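Local coordinates for Non-structural protein 2 (Infectious bronchitis virus, PDB 7F52) that is one of the replicase non-structural proteins of this gammacoronavirus and has no firmly established role in the infected cell, at residues Leu314-Gln319 against His363-Val368; Phe407-His412 against Arg437-Ala442; Thr540-Lys545 against Leu554-Ile559. One frame throughout, in Å; residues are numbered along the deposited sequence.

Contact 1: Leu314-Gln319 against His363-Val368; sequences LTLLDQ and HCCERV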
# COMPACT_ATOMS: atom_id res chain seq x y z
N LEU A 314 -24.76 15.67 -8.47
CA LEU A 314 -24.64 15.53 -7.02
C LEU A 314 -24.42 16.87 -6.32
O LEU A 314 -23.75 17.75 -6.86
CB LEU A 314 -23.49 14.58 -6.69
CG LEU A 314 -23.84 13.12 -6.46
CD1 LEU A 314 -25.00 12.70 -7.36
CD2 LEU A 314 -22.62 12.25 -6.72
N THR A 315 -25.00 17.03 -5.14
CA THR A 315 -24.73 18.20 -4.30
C THR A 315 -24.02 17.74 -3.01
O THR A 315 -24.42 16.75 -2.37
CB THR A 315 -26.04 18.99 -3.94
OG1 THR A 315 -26.59 19.59 -5.12
CG2 THR A 315 -25.72 20.11 -2.96
N LEU A 316 -22.95 18.46 -2.67
CA LEU A 316 -22.11 18.12 -1.53
C LEU A 316 -22.66 18.74 -0.25
O LEU A 316 -22.89 19.94 -0.17
CB LEU A 316 -20.67 18.60 -1.79
CG LEU A 316 -19.62 18.63 -0.66
CD1 LEU A 316 -19.22 17.24 -0.20
CD2 LEU A 316 -18.42 19.41 -1.11
N LEU A 317 -22.87 17.90 0.76
CA LEU A 317 -23.33 18.35 2.07
C LEU A 317 -22.16 18.58 3.05
O LEU A 317 -21.04 18.13 2.80
CB LEU A 317 -24.29 17.33 2.67
CG LEU A 317 -25.52 16.97 1.83
CD1 LEU A 317 -26.29 15.80 2.46
CD2 LEU A 317 -26.43 18.17 1.61
N ASP A 318 -22.43 19.27 4.15
CA ASP A 318 -21.41 19.48 5.19
C ASP A 318 -21.09 18.37 6.14
O ASP A 318 -20.17 18.51 6.94
CB ASP A 318 -21.49 20.88 5.79
CG ASP A 318 -20.93 21.92 4.87
OD1 ASP A 318 -20.87 21.65 3.65
OD2 ASP A 318 -20.53 23.00 5.37
N GLN A 319 -21.84 17.29 6.08
CA GLN A 319 -21.65 16.22 6.95
C GLN A 319 -20.53 15.29 6.61
O GLN A 319 -20.31 15.03 5.43
CB GLN A 319 -23.09 15.71 7.02
CG GLN A 319 -24.08 16.72 7.56
CD GLN A 319 -25.40 16.68 6.79
OE1 GLN A 319 -25.74 17.63 6.08
NE2 GLN A 319 -26.12 15.57 6.92
N HIS A 363 -17.42 12.91 2.80
CA HIS A 363 -18.60 13.72 3.12
C HIS A 363 -19.86 13.18 2.48
O HIS A 363 -19.81 12.40 1.52
CB HIS A 363 -18.41 15.17 2.67
CG HIS A 363 -17.47 15.95 3.54
ND1 HIS A 363 -16.13 15.62 3.67
CD2 HIS A 363 -17.67 17.04 4.32
CE1 HIS A 363 -15.55 16.49 4.48
NE2 HIS A 363 -16.47 17.35 4.90
N CYS A 364 -21.01 13.58 3.01
CA CYS A 364 -22.29 13.17 2.46
C CYS A 364 -22.63 13.95 1.21
O CYS A 364 -22.23 15.11 1.05
CB CYS A 364 -23.41 13.33 3.49
SG CYS A 364 -23.31 12.12 4.82
N CYS A 365 -23.40 13.30 0.33
CA CYS A 365 -23.93 13.96 -0.86
C CYS A 365 -25.42 13.73 -0.98
O CYS A 365 -25.96 12.73 -0.51
CB CYS A 365 -23.22 13.46 -2.13
SG CYS A 365 -21.56 14.14 -2.36
N GLU A 366 -26.10 14.65 -1.62
CA GLU A 366 -27.48 14.38 -1.96
C GLU A 366 -27.74 14.81 -3.41
O GLU A 366 -26.98 15.58 -4.00
CB GLU A 366 -28.44 15.08 -0.99
CG GLU A 366 -28.72 16.50 -1.37
CD GLU A 366 -29.46 17.27 -0.29
OE1 GLU A 366 -30.03 16.63 0.63
OE2 GLU A 366 -29.46 18.53 -0.39
N ARG A 367 -28.84 14.31 -3.95
CA ARG A 367 -29.19 14.51 -5.34
C ARG A 367 -30.51 15.31 -5.40
O ARG A 367 -31.55 14.84 -4.94
CB ARG A 367 -29.31 13.15 -6.00
CG ARG A 367 -28.99 13.06 -7.45
CD ARG A 367 -29.53 11.72 -7.88
NE ARG A 367 -28.95 11.20 -9.11
CZ ARG A 367 -29.18 9.97 -9.56
NH1 ARG A 367 -29.97 9.15 -8.88
NH2 ARG A 367 -28.59 9.57 -10.68
N VAL A 368 -30.46 16.52 -5.94
CA VAL A 368 -31.61 17.38 -5.88
C VAL A 368 -32.46 17.30 -7.14
O VAL A 368 -31.99 17.59 -8.25
CB VAL A 368 -31.22 18.84 -5.63
CG1 VAL A 368 -32.48 19.69 -5.51
CG2 VAL A 368 -30.35 18.98 -4.39

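Contact 2: Phe407-His412 against Arg437-Ala442; sequences FKFLGH and RLFQSA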
# COMPACT_ATOMS: atom_id res chain seq x y z
N PHE A 407 -38.34 18.23 0.75
CA PHE A 407 -38.22 17.11 1.68
C PHE A 407 -37.05 16.22 1.24
O PHE A 407 -36.57 16.31 0.11
CB PHE A 407 -39.58 16.37 1.85
CG PHE A 407 -40.09 15.68 0.59
CD1 PHE A 407 -40.84 16.39 -0.36
CD2 PHE A 407 -39.85 14.33 0.37
CE1 PHE A 407 -41.33 15.76 -1.51
CE2 PHE A 407 -40.35 13.69 -0.80
CZ PHE A 407 -41.08 14.41 -1.73
N LYS A 408 -36.58 15.38 2.17
CA LYS A 408 -35.47 14.48 1.91
C LYS A 408 -36.08 13.09 1.92
O LYS A 408 -36.92 12.76 2.77
CB LYS A 408 -34.31 14.60 2.93
CG LYS A 408 -33.29 15.71 2.57
CD LYS A 408 -32.54 16.34 3.78
CE LYS A 408 -31.41 15.47 4.35
NZ LYS A 408 -30.21 15.31 3.41
N PHE A 409 -35.65 12.27 0.97
CA PHE A 409 -36.17 10.92 0.82
C PHE A 409 -35.14 10.05 0.10
O PHE A 409 -34.79 10.34 -1.04
CB PHE A 409 -37.50 10.96 0.06
CG PHE A 409 -38.10 9.62 -0.19
CD1 PHE A 409 -38.65 8.89 0.85
CD2 PHE A 409 -38.15 9.09 -1.48
CE1 PHE A 409 -39.21 7.64 0.62
CE2 PHE A 409 -38.71 7.85 -1.72
CZ PHE A 409 -39.25 7.13 -0.67
N LEU A 410 -34.65 9.01 0.78
CA LEU A 410 -33.75 8.01 0.19
C LEU A 410 -32.62 8.60 -0.64
O LEU A 410 -32.28 8.08 -1.71
CB LEU A 410 -34.55 7.04 -0.70
CG LEU A 410 -35.64 6.23 0.01
CD1 LEU A 410 -36.39 5.26 -0.95
CD2 LEU A 410 -35.02 5.50 1.20
N GLY A 411 -32.05 9.70 -0.17
CA GLY A 411 -30.82 10.21 -0.76
C GLY A 411 -31.07 11.34 -1.72
O GLY A 411 -30.17 11.84 -2.40
N HIS A 412 -32.32 11.77 -1.77
CA HIS A 412 -32.64 12.83 -2.69
C HIS A 412 -33.31 13.95 -1.95
O HIS A 412 -33.98 13.72 -0.93
CB HIS A 412 -33.52 12.30 -3.82
CG HIS A 412 -32.83 11.28 -4.69
ND1 HIS A 412 -32.66 9.97 -4.31
CD2 HIS A 412 -32.24 11.39 -5.91
CE1 HIS A 412 -32.02 9.31 -5.25
NE2 HIS A 412 -31.75 10.16 -6.24
N ARG A 437 -36.32 4.69 -11.12
CA ARG A 437 -34.95 4.72 -11.62
C ARG A 437 -34.04 5.54 -10.70
O ARG A 437 -32.85 5.22 -10.54
CB ARG A 437 -34.92 5.28 -13.04
CG ARG A 437 -34.84 4.22 -14.12
CD ARG A 437 -35.40 4.68 -15.47
NE ARG A 437 -36.17 3.62 -16.11
CZ ARG A 437 -36.72 3.72 -17.32
NH1 ARG A 437 -36.59 4.83 -18.04
NH2 ARG A 437 -37.42 2.70 -17.83
N LEU A 438 -34.60 6.58 -10.10
CA LEU A 438 -33.88 7.43 -9.15
C LEU A 438 -33.26 6.64 -8.02
O LEU A 438 -32.16 6.92 -7.60
CB LEU A 438 -34.80 8.51 -8.56
CG LEU A 438 -35.07 9.56 -9.63
CD1 LEU A 438 -35.86 10.72 -9.11
CD2 LEU A 438 -33.74 10.01 -10.13
N PHE A 439 -33.99 5.63 -7.56
CA PHE A 439 -33.61 4.88 -6.38
C PHE A 439 -33.21 3.45 -6.67
O PHE A 439 -32.94 2.70 -5.74
CB PHE A 439 -34.77 4.86 -5.40
CG PHE A 439 -35.47 6.17 -5.26
CD1 PHE A 439 -34.97 7.16 -4.42
CD2 PHE A 439 -36.64 6.41 -5.96
CE1 PHE A 439 -35.63 8.38 -4.29
CE2 PHE A 439 -37.32 7.62 -5.83
CZ PHE A 439 -36.81 8.61 -5.00
N GLN A 440 -33.23 3.06 -7.95
CA GLN A 440 -32.92 1.68 -8.36
C GLN A 440 -31.72 1.13 -7.59
O GLN A 440 -30.64 1.73 -7.59
CB GLN A 440 -32.66 1.61 -9.87
CG GLN A 440 -32.09 0.27 -10.35
CD GLN A 440 -31.73 0.28 -11.83
OE1 GLN A 440 -31.41 1.32 -12.40
NE2 GLN A 440 -31.77 -0.89 -12.46
N SER A 441 -31.93 0.01 -6.90
CA SER A 441 -30.89 -0.57 -6.05
C SER A 441 -31.13 -2.07 -5.92
O SER A 441 -31.97 -2.62 -6.63
CB SER A 441 -30.87 0.09 -4.68
OG SER A 441 -31.98 -0.31 -3.89
N ALA A 442 -30.41 -2.72 -5.01
CA ALA A 442 -30.63 -4.14 -4.77
C ALA A 442 -32.07 -4.40 -4.34
O ALA A 442 -32.69 -5.39 -4.75
CB ALA A 442 -29.68 -4.66 -3.73

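Contact 3: Thr540-Lys545 against Leu554-Ile559; sequences TLCVLK and LLLDAI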
# COMPACT_ATOMS: atom_id res chain seq x y z
N THR A 540 -77.97 -19.75 -12.46
CA THR A 540 -78.25 -18.51 -13.18
C THR A 540 -77.52 -17.27 -12.65
O THR A 540 -76.87 -16.55 -13.42
CB THR A 540 -79.77 -18.25 -13.16
OG1 THR A 540 -80.28 -18.57 -11.86
CG2 THR A 540 -80.48 -19.11 -14.20
N LEU A 541 -77.66 -17.03 -11.35
CA LEU A 541 -77.12 -15.86 -10.64
C LEU A 541 -75.69 -15.89 -10.07
O LEU A 541 -75.41 -16.63 -9.13
CB LEU A 541 -77.94 -15.65 -9.36
CG LEU A 541 -77.52 -14.82 -8.13
CD1 LEU A 541 -78.74 -14.50 -7.28
CD2 LEU A 541 -76.49 -15.54 -7.26
N CYS A 542 -74.80 -15.08 -10.63
CA CYS A 542 -73.53 -14.79 -9.96
C CYS A 542 -73.31 -13.39 -9.38
O CYS A 542 -73.02 -12.44 -10.12
CB CYS A 542 -72.42 -15.11 -10.97
SG CYS A 542 -70.80 -15.33 -10.17
N VAL A 543 -73.43 -13.29 -8.06
CA VAL A 543 -73.51 -11.99 -7.41
C VAL A 543 -72.39 -11.75 -6.37
O VAL A 543 -71.90 -12.68 -5.71
CB VAL A 543 -74.91 -11.83 -6.74
CG1 VAL A 543 -74.84 -11.33 -5.31
CG2 VAL A 543 -75.81 -10.93 -7.58
N LEU A 544 -71.97 -10.49 -6.28
CA LEU A 544 -71.16 -10.00 -5.17
C LEU A 544 -72.09 -9.26 -4.20
O LEU A 544 -72.24 -8.04 -4.26
CB LEU A 544 -70.06 -9.08 -5.68
CG LEU A 544 -68.68 -9.73 -5.66
CD1 LEU A 544 -67.64 -8.81 -6.30
CD2 LEU A 544 -68.29 -10.14 -4.24
N LYS A 545 -72.71 -10.01 -3.29
CA LYS A 545 -73.81 -9.47 -2.50
C LYS A 545 -73.33 -8.45 -1.49
O LYS A 545 -72.59 -8.77 -0.56
CB LYS A 545 -74.57 -10.60 -1.80
CG LYS A 545 -75.83 -10.17 -1.06
CD LYS A 545 -76.61 -11.40 -0.61
CE LYS A 545 -77.85 -11.02 0.20
NZ LYS A 545 -77.48 -10.49 1.54
N LEU A 554 -67.03 -9.49 -15.57
CA LEU A 554 -66.19 -10.40 -16.35
C LEU A 554 -65.65 -11.53 -15.47
O LEU A 554 -65.62 -12.69 -15.87
CB LEU A 554 -65.01 -9.66 -17.00
CG LEU A 554 -65.26 -8.53 -18.00
CD1 LEU A 554 -64.21 -8.54 -19.11
CD2 LEU A 554 -66.67 -8.59 -18.57
N LEU A 555 -65.23 -11.18 -14.26
CA LEU A 555 -64.66 -12.17 -13.34
C LEU A 555 -65.75 -13.05 -12.72
O LEU A 555 -65.56 -14.26 -12.57
CB LEU A 555 -63.83 -11.49 -12.24
CG LEU A 555 -63.38 -12.47 -11.15
CD1 LEU A 555 -62.42 -13.51 -11.71
CD2 LEU A 555 -62.79 -11.75 -9.96
N LEU A 556 -66.88 -12.46 -12.34
CA LEU A 556 -67.99 -13.24 -11.81
C LEU A 556 -68.48 -14.27 -12.84
O LEU A 556 -68.86 -15.39 -12.49
CB LEU A 556 -69.14 -12.33 -11.36
CG LEU A 556 -68.91 -11.65 -10.00
CD1 LEU A 556 -70.15 -10.92 -9.45
CD2 LEU A 556 -68.39 -12.66 -8.98
N ASP A 557 -68.41 -13.90 -14.12
CA ASP A 557 -68.79 -14.79 -15.22
C ASP A 557 -67.92 -16.03 -15.24
O ASP A 557 -68.42 -17.15 -15.08
CB ASP A 557 -68.67 -14.08 -16.57
CG ASP A 557 -69.71 -13.00 -16.75
OD1 ASP A 557 -70.64 -12.92 -15.92
OD2 ASP A 557 -69.60 -12.25 -17.75
N ALA A 558 -66.63 -15.82 -15.45
CA ALA A 558 -65.67 -16.92 -15.52
C ALA A 558 -65.70 -17.77 -14.25
O ALA A 558 -65.31 -18.94 -14.27
CB ALA A 558 -64.29 -16.37 -15.77
N ILE A 559 -66.18 -17.18 -13.16
CA ILE A 559 -66.23 -17.87 -11.87
C ILE A 559 -67.28 -18.95 -11.88
O ILE A 559 -67.06 -20.06 -11.38
CB ILE A 559 -66.51 -16.89 -10.70
CG1 ILE A 559 -65.22 -16.24 -10.22
CG2 ILE A 559 -67.18 -17.61 -9.52
CD1 ILE A 559 -65.42 -15.27 -9.08

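Contact 1: Leu314-Gln319 against His363-Val368
L317 lies across the side chain of E366 at about a right angle, one of several side-chain contacts over an antiparallel pair of strands in the large mixed sheet. Its CD2 approaches the carboxylate and sits 3.6 Å from OE2 of E366, while CD1 lies 3.9 Å from CB of C364. The glutamate stands up to meet it because CG lies between the backbone N and the carbonyl carbon (chi1 84°) and the chain runs extended beyond that. Its OE1 forms a salt bridge with K408, so the buried acid has a counter-charge while its aliphatic part packs against leucine. T315 is on the same face of the sheet, and a small beta-branched residue suits a strand that stays partly exposed here. On the other face L316 and C365 form a non-hydrogen-bonded pair, and L316 sends CD1 obliquely toward the histidine, 3.6 Å from CB of H363. C365 is slim enough to fit on this buried face, where F348 and A350 of strand 347-354 touch it. Farther along, L314 CD1 meets the aliphatic CG of R367, whose guanidinium is paired with D313. T315 and E366 exchange two backbone hydrogen bonds, and L317 N gives a third to C364 O. Past the corner at D318 a fourth runs from the backbone N of C364 to the carbonyl O of Q319, 2.9 Å long.

Contact 2: Phe407-His412 against Arg437-Ala442
F439 presents its ring to three residues of 407-412 at once. From CB the ring is swung with CG anti to the carbonyl carbon (chi1 -42°), which carries it off the end of helix 432-439 toward the neighbouring turn. CB of the preceding L438 rests over one ring face, offset toward the rim. At CD1 the ring meets CB of L410, 3.7 Å away. CE1 is 3.4 Å from ND1 of H412, the two ring planes steeply inclined at 78°. CZ, the tip, reaches F409, where CD2 is 3.8 Å away: the edge of the F409 ring is directed at the face of F439 in an offset edge-to-face pair. The three rings form an aromatic cluster joining the helix end (F439) to a two-residue beta-hairpin (F409, H412), whose type I' turn is held by reciprocal backbone hydrogen bonds between F409 and H412. G411 suits the turn, because at its particular backbone angles a CB would press on the carbonyl O of L410. H412 is steadied by a hydrogen bond from ND1 to that same carbonyl, 3.2 Å long, with the donor above the carbonyl plane, and its CE1 lies 3.4 Å from the carbonyl O of L438. L383 and A386 of helix 377-390 also touch F439, a broad, flat residue that fits this buried place. NE2 of H412 makes a weak hydrogen bond to R367.

Contact 3: Thr540-Lys545 against Leu554-Ile559
L556 is the bump of this contact: it projects from helix 553-561 onto strand 542-545 and lodges between C542 and L544, the residues to either side of V543. Its CG is anti to the carbonyl carbon (chi1 -78°), which sends CD1 to the strand's main chain and CD2 to the sulfur. CD1 is 3.3 Å from the carbonyl O of C542 and 3.7 Å from the backbone N of L544, so it lies against peptide groups as much as against side chains. Its nearest side-chain neighbour on L544 is CB, at 4.2 Å. CD2 is 3.8 Å from SG of C542. The cysteine answers with a smaller bump. The sulfur is turned opposite the backbone N of C542 (chi1 -162°) and so reaches the helix, settling between L556, whose CB is 3.6 Å away, and I559 one turn on, whose CG2 is 4.3 Å away. V543 directs its CB away from the helix and packs on I536. The arrangement is a two-stranded antiparallel hairpin, 534-537 with 542-545, covered by a helix; L535 of the first strand also touches L556. L555, which does not meet the strand, packs on helix 497-505, and I559 touches V501 there as well as C542. Apart from the thiol the meeting side chains are apolar, and they lie partly on peptide groups, so burial of apolar surface probably contributes much.

In the fold
From the N terminus, contact 1 comes first: it closes a loop of 43 residues, 26 of them in strands, by pairing 314-319 with 363-368 inside the large mixed sheet. Contact 2 follows, bringing the hairpin at 407-412 against the end of helix 432-439 across 24 residues. Contact 3 spans just eight, joining the second strand of the small hairpin to helix 553-561. The three stand in series; none nests or crosses. Contacts 1 and 2 are neighbours, with centres 13 Å apart, and are linked by a probable hydrogen bond from R367 N to G411 O along the shared sheet. Contact 3 belongs to a remote part of this elongated chain, its centre about 43 Å from that of contact 2.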